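Local coordinates for protein threonine synthase (Brucella melitensis bv. 1, PDB 4F4F) that probably catalyses the pyridoxal-phosphate-dependent conversion of O-phospho-L-homoserine and water to L-threonine and phosphate, the last step of threonine biosynthesis, at residues Asp164-Phe169 and Glu459-His464; Gly208-Leu213 and Leu219-Val224. One frame throughout, in Å; residues are numbered along the deposited sequence.

Contact 1 (Asp164-Phe169 and Glu459-His464)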
# COMPACT_ATOMS: atom_id res chain seq x y z
N ASP A 164 3.30 -20.28 -3.26
CA ASP A 164 4.15 -20.52 -2.09
C ASP A 164 4.88 -19.18 -1.91
O ASP A 164 5.31 -18.55 -2.91
CB ASP A 164 5.14 -21.66 -2.33
CG ASP A 164 4.43 -23.00 -2.55
OD1 ASP A 164 3.87 -23.53 -1.59
OD2 ASP A 164 4.39 -23.49 -3.70
N ILE A 165 5.00 -18.74 -0.68
CA ILE A 165 5.60 -17.46 -0.39
C ILE A 165 6.84 -17.60 0.49
O ILE A 165 6.84 -18.37 1.47
CB ILE A 165 4.55 -16.48 0.20
CG1 ILE A 165 5.17 -15.08 0.42
CG2 ILE A 165 3.98 -17.07 1.47
CD1 ILE A 165 4.22 -13.90 0.53
N PHE A 166 7.90 -16.90 0.08
CA PHE A 166 9.16 -16.87 0.78
C PHE A 166 9.50 -15.40 1.07
O PHE A 166 9.61 -14.59 0.15
CB PHE A 166 10.28 -17.51 -0.08
CG PHE A 166 9.97 -18.91 -0.52
CD1 PHE A 166 9.02 -19.14 -1.50
CD2 PHE A 166 10.59 -20.00 0.07
CE1 PHE A 166 8.71 -20.45 -1.89
CE2 PHE A 166 10.29 -21.29 -0.31
CZ PHE A 166 9.36 -21.52 -1.30
N ILE A 167 9.62 -15.08 2.35
CA ILE A 167 9.99 -13.74 2.78
C ILE A 167 11.30 -13.83 3.54
O ILE A 167 11.44 -14.60 4.52
CB ILE A 167 8.92 -13.15 3.69
CG1 ILE A 167 7.58 -12.95 2.94
CG2 ILE A 167 9.46 -11.84 4.31
CD1 ILE A 167 7.59 -11.98 1.77
N LEU A 168 12.26 -13.04 3.07
CA LEU A 168 13.55 -12.93 3.69
C LEU A 168 13.55 -11.68 4.59
O LEU A 168 13.14 -10.58 4.16
CB LEU A 168 14.62 -12.79 2.59
CG LEU A 168 14.94 -13.95 1.64
CD1 LEU A 168 13.76 -14.36 0.76
CD2 LEU A 168 16.14 -13.63 0.78
N PHE A 169 14.01 -11.86 5.82
CA PHE A 169 14.15 -10.78 6.79
C PHE A 169 15.44 -10.95 7.59
O PHE A 169 15.97 -12.06 7.68
CB PHE A 169 12.94 -10.74 7.71
CG PHE A 169 12.76 -11.97 8.57
CD1 PHE A 169 13.33 -12.03 9.82
CD2 PHE A 169 11.95 -13.01 8.14
CE1 PHE A 169 13.15 -13.13 10.61
CE2 PHE A 169 11.79 -14.14 8.94
CZ PHE A 169 12.38 -14.20 10.17
N GLU A 459 18.43 -19.90 -3.08
CA GLU A 459 17.75 -20.43 -4.26
C GLU A 459 17.47 -21.91 -4.05
O GLU A 459 16.41 -22.39 -4.43
CB GLU A 459 18.57 -20.25 -5.54
CG GLU A 459 18.52 -18.84 -6.11
CD GLU A 459 19.25 -18.71 -7.44
OE1 GLU A 459 19.90 -19.68 -7.85
OE2 GLU A 459 19.15 -17.64 -8.08
N GLU A 460 18.43 -22.64 -3.46
CA GLU A 460 18.24 -24.08 -3.20
C GLU A 460 17.06 -24.31 -2.23
O GLU A 460 16.26 -25.23 -2.40
CB GLU A 460 19.54 -24.75 -2.65
N TYR A 461 16.96 -23.47 -1.21
CA TYR A 461 15.83 -23.60 -0.27
C TYR A 461 14.53 -23.39 -1.02
O TYR A 461 13.59 -24.18 -0.90
CB TYR A 461 15.96 -22.66 0.96
CG TYR A 461 14.81 -22.85 1.92
CD1 TYR A 461 13.56 -22.30 1.65
CD2 TYR A 461 14.94 -23.63 3.09
CE1 TYR A 461 12.47 -22.53 2.48
CE2 TYR A 461 13.85 -23.83 3.95
CZ TYR A 461 12.62 -23.28 3.63
OH TYR A 461 11.50 -23.45 4.43
N VAL A 462 14.47 -22.34 -1.83
CA VAL A 462 13.24 -22.04 -2.55
C VAL A 462 12.89 -23.17 -3.53
O VAL A 462 11.74 -23.59 -3.60
CB VAL A 462 13.34 -20.69 -3.29
CG1 VAL A 462 12.21 -20.55 -4.31
CG2 VAL A 462 13.35 -19.54 -2.30
N ARG A 463 13.89 -23.64 -4.28
CA ARG A 463 13.73 -24.71 -5.25
C ARG A 463 13.19 -25.97 -4.56
O ARG A 463 12.26 -26.59 -5.05
CB ARG A 463 15.08 -24.95 -5.94
CG ARG A 463 15.12 -26.02 -7.02
CD ARG A 463 16.54 -26.13 -7.61
NE ARG A 463 16.72 -25.17 -8.70
CZ ARG A 463 17.59 -24.16 -8.75
NH1 ARG A 463 18.46 -23.93 -7.78
NH2 ARG A 463 17.59 -23.36 -9.82
N HIS A 464 13.75 -26.31 -3.40
CA HIS A 464 13.33 -27.50 -2.66
C HIS A 464 11.91 -27.42 -2.11
O HIS A 464 11.21 -28.43 -2.10
CB HIS A 464 14.31 -27.82 -1.53
CG HIS A 464 13.99 -29.11 -0.81
ND1 HIS A 464 13.31 -29.14 0.36
CD2 HIS A 464 14.23 -30.44 -1.17
CE1 HIS A 464 13.15 -30.43 0.75
NE2 HIS A 464 13.70 -31.22 -0.19
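The F166 ring, reaching out from a strand, meets the C-terminal helix through two neighbouring residues, V462 and Y461, each using a different part of the phenyl. V462 lays its CG2 methyl over one face: CG2 stands 4.0 Å from the centroid of the F166 ring, 25° off the normal, a CH-pi contact displaced toward the rim, where CG2 lies 3.7 Å from F166 CD2. Y461 comes in at the rim of the same ring, its CE1 being 3.8 Å from F166 CE2. Each of these two rings meets the other at its edge, so this is a rim contact and neither face is stacked on the other. The helix backbone is also close, with V462 CA 3.8 Å from F166 CE2.

Y461 holds CG anti to its backbone N (chi1 -178°); its CB leaves the helix neither toward the strand nor away from it, and the ring beyond brings CE1 back to F166. Further out, H191 of the adjacent strand 190-196 stacks on the F166 ring and takes part in a hydrogen bond with Y461 OH, while F215 and L219 of helix 213-219 pack on V462. The contact thus joins helix 455-465 to strand 163-170 of the parallel sheet, away from the cofactor pocket. No hydrogen bond crosses between the two segments; their cohesion is apolar and depends on the fit of ring and methyl, with the tyrosine hydroxyl satisfied by the histidine.

Contact 2 (Gly208-Leu213 and Leu219-Val224)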
# COMPACT_ATOMS: atom_id res chain seq x y z
N GLY A 208 18.97 -10.52 -6.73
CA GLY A 208 19.74 -11.64 -7.28
C GLY A 208 18.86 -12.72 -7.91
O GLY A 208 19.10 -13.13 -9.06
N MET A 209 17.84 -13.17 -7.19
CA MET A 209 16.94 -14.20 -7.70
C MET A 209 16.21 -13.69 -8.93
O MET A 209 16.08 -14.42 -9.91
CB MET A 209 15.93 -14.64 -6.64
CG MET A 209 16.56 -15.53 -5.55
SD MET A 209 15.41 -16.16 -4.30
CE MET A 209 15.40 -14.78 -3.16
N PHE A 210 15.74 -12.44 -8.88
CA PHE A 210 15.01 -11.88 -10.03
C PHE A 210 15.87 -11.67 -11.27
O PHE A 210 15.35 -11.72 -12.38
CB PHE A 210 14.20 -10.64 -9.66
CG PHE A 210 12.89 -10.98 -9.03
CD1 PHE A 210 11.83 -11.41 -9.81
CD2 PHE A 210 12.74 -10.96 -7.67
CE1 PHE A 210 10.63 -11.77 -9.22
CE2 PHE A 210 11.55 -11.31 -7.07
CZ PHE A 210 10.49 -11.72 -7.85
N ASN A 211 17.17 -11.48 -11.08
CA ASN A 211 18.13 -11.38 -12.18
C ASN A 211 18.51 -12.72 -12.77
O ASN A 211 19.08 -12.79 -13.84
CB ASN A 211 19.40 -10.69 -11.71
CG ASN A 211 19.18 -9.23 -11.41
OD1 ASN A 211 18.29 -8.60 -11.97
ND2 ASN A 211 20.00 -8.68 -10.52
N ASP A 212 18.26 -13.80 -12.04
CA ASP A 212 18.58 -15.12 -12.51
C ASP A 212 17.35 -15.60 -13.29
O ASP A 212 16.37 -16.10 -12.72
CB ASP A 212 18.91 -16.02 -11.32
CG ASP A 212 19.35 -17.38 -11.74
OD1 ASP A 212 19.14 -17.76 -12.92
OD2 ASP A 212 19.86 -18.10 -10.88
N LEU A 213 17.41 -15.42 -14.61
CA LEU A 213 16.24 -15.63 -15.44
C LEU A 213 15.82 -17.11 -15.53
O LEU A 213 14.62 -17.40 -15.51
CB LEU A 213 16.43 -14.98 -16.81
CG LEU A 213 16.59 -13.46 -16.74
CD1 LEU A 213 16.66 -12.88 -18.14
CD2 LEU A 213 15.45 -12.81 -15.94
N LEU A 219 10.81 -21.49 -11.41
CA LEU A 219 10.07 -21.40 -10.16
C LEU A 219 8.84 -20.50 -10.31
O LEU A 219 8.13 -20.33 -9.35
CB LEU A 219 10.95 -20.86 -9.01
CG LEU A 219 11.75 -21.87 -8.15
CD1 LEU A 219 10.81 -22.75 -7.34
CD2 LEU A 219 12.68 -22.75 -8.98
N SER A 220 8.61 -19.95 -11.51
CA SER A 220 7.52 -18.98 -11.74
C SER A 220 7.55 -17.84 -10.69
O SER A 220 6.53 -17.50 -10.06
CB SER A 220 6.17 -19.68 -11.77
OG SER A 220 6.11 -20.66 -12.80
N LEU A 221 8.74 -17.26 -10.50
CA LEU A 221 8.94 -16.25 -9.45
C LEU A 221 8.08 -15.01 -9.67
O LEU A 221 7.96 -14.54 -10.79
CB LEU A 221 10.40 -15.83 -9.40
CG LEU A 221 11.07 -15.90 -8.04
CD1 LEU A 221 11.24 -17.37 -7.64
CD2 LEU A 221 12.39 -15.16 -8.10
N SER A 222 7.51 -14.49 -8.60
CA SER A 222 6.76 -13.24 -8.62
C SER A 222 7.04 -12.44 -7.34
O SER A 222 7.32 -13.03 -6.28
CB SER A 222 5.27 -13.52 -8.77
OG SER A 222 4.56 -12.33 -9.04
N GLY A 223 7.02 -11.11 -7.45
CA GLY A 223 7.52 -10.22 -6.41
C GLY A 223 6.47 -9.69 -5.45
O GLY A 223 5.27 -9.85 -5.66
N VAL A 224 6.94 -9.09 -4.37
CA VAL A 224 6.09 -8.44 -3.40
C VAL A 224 6.46 -7.00 -3.53
O VAL A 224 7.54 -6.60 -3.11
CB VAL A 224 6.38 -8.90 -1.95
CG1 VAL A 224 5.59 -8.07 -0.95
CG2 VAL A 224 6.06 -10.37 -1.80
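L221 sets its CD2 methyl almost squarely over the middle of the F210 ring. The CD2 carbon is 3.9 Å from the ring centroid and only 8° off the normal, a centred CH-pi contact. L221 CB adds a second touch on the ring, 4.1 Å from F210 CE1. The chi1 of L221, -128°, departs from the staggered values, and the methyl sits over the ring in this unusual conformation.

Purely aliphatic packing extends the contact toward the protein interior: the same CD2 of L221 lies 3.9 Å from M209 CB. One methyl therefore serves two successive helical residues, and V142 of the neighbouring strand 139-144 touches both M209 and L221. This is a helix-to-strand connection in the parallel alpha/beta fold of a pyridoxal-phosphate enzyme: helix 199-211 gives way to the short helix 213-219, whose end is a Schellman motif at S220, and the chain then enters 221-223, an outermost strand of the five-stranded sheet.

Contacts with the strand backbone involve the far end of the phenyl. F210 CZ is 3.6 Å from S222 C, which lies at the ring's edge, and 3.5 Å from G223 N, which approaches obliquely.

Polar bonds hold the surroundings, with none joining the two segments. D212 is the N-cap of helix 213-219, its OD1 accepting from F215 N, and S222 makes backbone hydrogen bonds with T140 and V142.

How the contacts relate
Following the chain from its N terminus, strand 163-170 comes first and supplies one half of contact 1. Helix 199-211 follows, and contact 2 closes a short loop there, with just five residues, all helical, between its segments. The partner of the strand arrives only with helix 455-465, so contact 1 closes a loop of 289 residues, inside which contact 2 is nested. Both reach the same parallel sheet, and their centres are about 11 Å apart. They also meet directly: E459 CG packs 3.9 Å from M209 CG, and V462 O lies 3.9 Å from L219 CD1. The C-terminal helix is thereby joined to central strand, connecting helices and sheet edge.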